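Lactaldehyde dehydrogenase (Escherichia coli, PDB 2IMP) catalyses the NAD-dependent, irreversible oxidation of L-lactaldehyde to L-lactate in L-fucose and L-rhamnose degradation, and also oxidises glycolaldehyde. Local coordinates at residues V341-G355 / Y365-I379. Numbering follows the deposited sequence.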
loop_
_atom_site.group_PDB
_atom_site.type_symbol
_atom_site.label_atom_id
_atom_site.label_comp_id
_atom_site.label_asym_id
_atom_site.label_seq_id
_atom_site.Cartn_x
_atom_site.Cartn_y
_atom_site.Cartn_z
ATOM N N VAL A 341 14.839 -19.632 40.589
ATOM C CA VAL A 341 15.136 -18.642 41.614
ATOM C C VAL A 341 16.305 -19.124 42.495
ATOM O O VAL A 341 17.237 -18.373 42.781
ATOM C CB VAL A 341 13.909 -18.361 42.514
ATOM C CG1 VAL A 341 14.297 -17.422 43.644
ATOM C CG2 VAL A 341 12.789 -17.745 41.686
ATOM N N ALA A 342 16.238 -20.390 42.899
ATOM C CA ALA A 342 17.297 -20.984 43.702
ATOM C C ALA A 342 18.659 -20.904 42.977
ATOM O O ALA A 342 19.651 -20.438 43.540
ATOM C CB ALA A 342 16.956 -22.432 44.024
ATOM N N ARG A 343 18.687 -21.359 41.726
ATOM C CA ARG A 343 19.906 -21.277 40.942
ATOM C C ARG A 343 20.443 -19.840 40.926
ATOM O O ARG A 343 21.621 -19.598 41.186
ATOM C CB ARG A 343 19.656 -21.719 39.499
ATOM C CG ARG A 343 19.902 -23.190 39.228
ATOM C CD ARG A 343 19.855 -23.456 37.731
ATOM N NE ARG A 343 20.211 -24.830 37.388
ATOM C CZ ARG A 343 20.287 -25.288 36.141
ATOM N NH1 ARG A 343 20.032 -24.480 35.120
ATOM N NH2 ARG A 343 20.617 -26.552 35.914
ATOM N N ALA A 344 19.555 -18.901 40.617
ATOM C CA ALA A 344 19.927 -17.499 40.594
ATOM C C ALA A 344 20.633 -17.082 41.897
ATOM O O ALA A 344 21.699 -16.468 41.871
ATOM C CB ALA A 344 18.690 -16.635 40.369
ATOM N N VAL A 345 20.022 -17.433 43.026
ATOM C CA VAL A 345 20.599 -17.116 44.322
ATOM C C VAL A 345 22.011 -17.715 44.486
ATOM O O VAL A 345 22.957 -17.013 44.845
ATOM C CB VAL A 345 19.700 -17.629 45.472
ATOM C CG1 VAL A 345 20.313 -17.267 46.817
ATOM C CG2 VAL A 345 18.310 -17.026 45.350
ATOM N N GLU A 346 22.132 -19.009 44.205
ATOM C CA GLU A 346 23.416 -19.689 44.294
ATOM C C GLU A 346 24.494 -19.006 43.435
ATOM O O GLU A 346 25.672 -18.985 43.788
ATOM C CB GLU A 346 23.273 -21.149 43.856
ATOM C CG GLU A 346 22.187 -21.915 44.596
ATOM C CD GLU A 346 22.082 -23.362 44.144
ATOM O OE1 GLU A 346 22.023 -23.599 42.918
ATOM O OE2 GLU A 346 22.049 -24.260 45.014
ATOM N N GLU A 347 24.062 -18.451 42.310
ATOM C CA GLU A 347 24.966 -17.760 41.405
ATOM C C GLU A 347 25.361 -16.348 41.884
ATOM O O GLU A 347 26.236 -15.707 41.298
ATOM C CB GLU A 347 24.344 -17.686 40.007
ATOM C CG GLU A 347 24.283 -19.031 39.290
ATOM C CD GLU A 347 23.576 -18.959 37.946
ATOM O OE1 GLU A 347 23.924 -18.078 37.128
ATOM O OE2 GLU A 347 22.677 -19.793 37.703
ATOM N N GLY A 348 24.709 -15.879 42.945
ATOM C CA GLY A 348 25.029 -14.566 43.476
ATOM C C GLY A 348 23.882 -13.574 43.530
ATOM O O GLY A 348 24.057 -12.449 44.001
ATOM N N ALA A 349 22.712 -13.980 43.051
ATOM C CA ALA A 349 21.548 -13.100 43.058
ATOM C C ALA A 349 21.065 -12.720 44.474
ATOM O O ALA A 349 20.937 -13.573 45.350
ATOM C CB ALA A 349 20.407 -13.745 42.276
ATOM N N ARG A 350 20.797 -11.436 44.674
ATOM C CA ARG A 350 20.345 -10.945 45.966
ATOM C C ARG A 350 18.801 -10.837 46.092
ATOM O O ARG A 350 18.173 -10.012 45.427
ATOM C CB ARG A 350 20.984 -9.577 46.234
ATOM C CG ARG A 350 21.062 -9.184 47.702
ATOM C CD ARG A 350 21.739 -7.830 47.869
ATOM N NE ARG A 350 20.865 -6.723 47.484
ATOM C CZ ARG A 350 21.294 -5.503 47.178
ATOM N NH1 ARG A 350 22.591 -5.227 47.205
ATOM N NH2 ARG A 350 20.427 -4.553 46.855
ATOM N N VAL A 351 18.210 -11.678 46.936
ATOM C CA VAL A 351 16.765 -11.656 47.133
ATOM C C VAL A 351 16.246 -10.451 47.959
ATOM O O VAL A 351 16.340 -10.438 49.190
ATOM C CB VAL A 351 16.274 -12.947 47.816
ATOM C CG1 VAL A 351 14.774 -12.875 48.036
ATOM C CG2 VAL A 351 16.624 -14.152 46.960
ATOM N N ALA A 352 15.705 -9.455 47.264
ATOM C CA ALA A 352 15.172 -8.267 47.915
ATOM C C ALA A 352 13.707 -8.421 48.361
ATOM O O ALA A 352 13.169 -7.573 49.075
ATOM C CB ALA A 352 15.303 -7.070 46.987
ATOM N N PHE A 353 13.086 -9.514 47.928
ATOM C CA PHE A 353 11.697 -9.805 48.259
ATOM C C PHE A 353 11.192 -11.140 47.664
ATOM O O PHE A 353 11.509 -11.475 46.523
ATOM C CB PHE A 353 10.794 -8.660 47.784
ATOM C CG PHE A 353 9.383 -8.755 48.284
ATOM C CD1 PHE A 353 9.120 -8.824 49.650
ATOM C CD2 PHE A 353 8.315 -8.797 47.393
ATOM C CE1 PHE A 353 7.813 -8.930 50.127
ATOM C CE2 PHE A 353 7.002 -8.903 47.854
ATOM C CZ PHE A 353 6.750 -8.974 49.227
ATOM N N GLY A 354 10.417 -11.882 48.450
ATOM C CA GLY A 354 9.896 -13.157 47.993
ATOM C C GLY A 354 10.986 -14.208 47.961
ATOM O O GLY A 354 11.703 -14.391 48.943
ATOM N N GLY A 355 11.106 -14.906 46.836
ATOM C CA GLY A 355 12.136 -15.923 46.695
ATOM C C GLY A 355 11.874 -17.243 47.396
ATOM O O GLY A 355 12.765 -18.086 47.492
ATOM N N TYR A 365 3.229 -18.844 43.948
ATOM C CA TYR A 365 4.587 -18.365 44.121
ATOM C C TYR A 365 4.573 -16.850 44.390
ATOM O O TYR A 365 4.024 -16.082 43.605
ATOM C CB TYR A 365 5.453 -18.659 42.896
ATOM C CG TYR A 365 6.930 -18.569 43.211
ATOM C CD1 TYR A 365 7.585 -19.614 43.863
ATOM C CD2 TYR A 365 7.656 -17.411 42.931
ATOM C CE1 TYR A 365 8.924 -19.507 44.234
ATOM C CE2 TYR A 365 8.996 -17.293 43.298
ATOM C CZ TYR A 365 9.620 -18.345 43.954
ATOM O OH TYR A 365 10.927 -18.224 44.356
ATOM N N PRO A 366 5.172 -16.417 45.502
ATOM C CA PRO A 366 5.204 -14.998 45.862
ATOM C C PRO A 366 5.967 -14.059 44.910
ATOM O O PRO A 366 6.976 -14.440 44.314
ATOM C CB PRO A 366 5.824 -15.021 47.254
ATOM C CG PRO A 366 6.820 -16.128 47.130
ATOM C CD PRO A 366 6.014 -17.204 46.421
ATOM N N PRO A 367 5.472 -12.820 44.757
ATOM C CA PRO A 367 6.145 -11.864 43.885
ATOM C C PRO A 367 7.607 -11.813 44.368
ATOM O O PRO A 367 7.878 -11.530 45.536
ATOM C CB PRO A 367 5.389 -10.569 44.156
ATOM C CG PRO A 367 4.000 -11.056 44.387
ATOM C CD PRO A 367 4.222 -12.251 45.290
ATOM N N THR A 368 8.533 -12.102 43.468
ATOM C CA THR A 368 9.935 -12.122 43.833
ATOM C C THR A 368 10.810 -11.082 43.126
ATOM O O THR A 368 10.767 -10.936 41.907
ATOM C CB THR A 368 10.518 -13.521 43.580
ATOM O OG1 THR A 368 9.780 -14.480 44.347
ATOM C CG2 THR A 368 11.986 -13.574 43.967
ATOM N N LEU A 369 11.587 -10.357 43.920
ATOM C CA LEU A 369 12.490 -9.347 43.399
ATOM C C LEU A 369 13.967 -9.724 43.607
ATOM O O LEU A 369 14.417 -9.887 44.742
ATOM C CB LEU A 369 12.210 -8.000 44.066
ATOM C CG LEU A 369 13.132 -6.849 43.662
ATOM C CD1 LEU A 369 13.055 -6.629 42.159
ATOM C CD2 LEU A 369 12.731 -5.590 44.411
ATOM N N LEU A 370 14.698 -9.875 42.510
ATOM C CA LEU A 370 16.104 -10.234 42.587
ATOM C C LEU A 370 17.057 -9.102 42.175
ATOM O O LEU A 370 16.925 -8.523 41.095
ATOM C CB LEU A 370 16.374 -11.473 41.729
ATOM C CG LEU A 370 15.525 -12.705 42.067
ATOM C CD1 LEU A 370 15.878 -13.847 41.125
ATOM C CD2 LEU A 370 15.760 -13.112 43.513
ATOM N N LEU A 371 18.002 -8.786 43.055
ATOM C CA LEU A 371 18.971 -7.738 42.777
ATOM C C LEU A 371 20.402 -8.275 42.550
ATOM O O LEU A 371 20.643 -9.474 42.649
ATOM C CB LEU A 371 18.966 -6.705 43.912
ATOM C CG LEU A 371 17.604 -6.101 44.291
ATOM C CD1 LEU A 371 17.818 -4.935 45.258
ATOM C CD2 LEU A 371 16.868 -5.618 43.044
ATOM N N ASP A 372 21.333 -7.379 42.252
ATOM C CA ASP A 372 22.707 -7.787 41.991
ATOM C C ASP A 372 22.815 -8.955 40.994
ATOM O O ASP A 372 23.696 -9.809 41.100
ATOM C CB ASP A 372 23.416 -8.161 43.296
ATOM C CG ASP A 372 23.569 -6.978 44.227
ATOM O OD1 ASP A 372 23.917 -5.882 43.736
ATOM O OD2 ASP A 372 23.351 -7.143 45.447
ATOM N N VAL A 373 21.885 -8.984 40.047
ATOM C CA VAL A 373 21.875 -10.005 39.017
ATOM C C VAL A 373 22.840 -9.660 37.871
ATOM O O VAL A 373 23.031 -8.490 37.546
ATOM C CB VAL A 373 20.457 -10.186 38.427
ATOM C CG1 VAL A 373 20.465 -11.279 37.369
ATOM C CG2 VAL A 373 19.473 -10.527 39.536
ATOM N N ARG A 374 23.455 -10.677 37.285
ATOM C CA ARG A 374 24.382 -10.452 36.188
ATOM C C ARG A 374 23.863 -10.969 34.834
ATOM O O ARG A 374 23.276 -12.050 34.757
ATOM C CB ARG A 374 25.733 -11.106 36.496
ATOM C CG ARG A 374 26.438 -10.553 37.725
ATOM C CD ARG A 374 27.765 -11.262 37.953
ATOM N NE ARG A 374 28.460 -10.764 39.138
ATOM C CZ ARG A 374 29.682 -11.142 39.511
ATOM N NH1 ARG A 374 30.357 -12.031 38.792
ATOM N NH2 ARG A 374 30.231 -10.627 40.605
ATOM N N GLN A 375 24.073 -10.177 33.786
ATOM C CA GLN A 375 23.650 -10.563 32.447
ATOM C C GLN A 375 23.998 -12.030 32.132
ATOM O O GLN A 375 23.298 -12.704 31.376
ATOM C CB GLN A 375 24.315 -9.644 31.417
ATOM C CG GLN A 375 23.930 -9.910 29.968
ATOM C CD GLN A 375 22.437 -9.811 29.730
ATOM O OE1 GLN A 375 21.778 -8.896 30.221
ATOM N NE2 GLN A 375 21.897 -10.750 28.961
ATOM N N GLU A 376 25.082 -12.493 32.747
ATOM C CA GLU A 376 25.578 -13.853 32.582
ATOM C C GLU A 376 24.636 -14.939 33.151
ATOM O O GLU A 376 24.365 -15.942 32.494
ATOM C CB GLU A 376 26.941 -13.984 33.265
ATOM C CG GLU A 376 27.857 -12.785 33.086
ATOM C CD GLU A 376 29.105 -12.871 33.954
ATOM O OE1 GLU A 376 29.900 -13.820 33.771
ATOM O OE2 GLU A 376 29.290 -11.990 34.822
ATOM N N MET A 377 24.162 -14.715 34.375
ATOM C CA MET A 377 23.273 -15.649 35.062
ATOM C C MET A 377 22.184 -16.296 34.182
ATOM O O MET A 377 21.561 -15.630 33.356
ATOM C CB MET A 377 22.612 -14.955 36.260
ATOM C CG MET A 377 23.528 -14.801 37.471
ATOM S SD MET A 377 22.781 -13.917 38.864
ATOM C CE MET A 377 24.136 -12.832 39.338
ATOM N N SER A 378 21.970 -17.593 34.384
ATOM C CA SER A 378 20.978 -18.339 33.622
ATOM C C SER A 378 19.533 -17.818 33.759
ATOM O O SER A 378 18.690 -18.084 32.903
ATOM C CB SER A 378 21.022 -19.820 34.011
ATOM O OG SER A 378 20.763 -19.993 35.392
ATOM N N ILE A 379 19.257 -17.084 34.832
ATOM C CA ILE A 379 17.920 -16.542 35.025
ATOM C C ILE A 379 17.548 -15.488 33.957
ATOM O O ILE A 379 16.377 -15.178 33.742
ATOM C CB ILE A 379 17.766 -15.914 36.429
ATOM C CG1 ILE A 379 16.292 -15.607 36.695
ATOM C CG2 ILE A 379 18.601 -14.646 36.533
ATOM C CD1 ILE A 379 16.000 -15.230 38.119
#
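Arg350 and Leu371 pair their backbones in both directions. Arg350 N reaches Leu371 O at 2.8 Å. Leu371 N returns to Arg350 O at 2.7 Å. This begins an antiparallel ladder. A classic beta bulge follows, with Ala352 and Phe353 both facing Leu369. Beyond it, Leu369 N binds Phe353 O at 2.8 Å. Gly355 N gives its proton to Thr368 OG1 at 2.9 Å, and that hydroxyl donates onward to Pro366 O.

The Arg350 chain bends at chi3 (75°). Asp372 OD2 then lies over one face of the guanidinium, 2.7 Å from Arg350 NH1, with the two planes perpendicular. Both residues are exposed.

On the sheet face of Val351 and Leu370, Ala344 CB of helix 331-346 meets Leu370 CD1 and Ile379 CD1. Leu370 CD2 lies beside Val351 CG2. Glu347 and Met377 run alongside in opposite directions, and Glu347 OE2 is 3.0 Å from Ser378 OG. A Schellman motif at Gly348 turns the chain from helix to strand.

Strand 368-371 also pairs with strand 388-394, so 350-353 extends the catalytic domain's sheet. Backbone bonds and apolar contacts join helix and hairpin; the ion pair, being solvent-exposed, probably adds less.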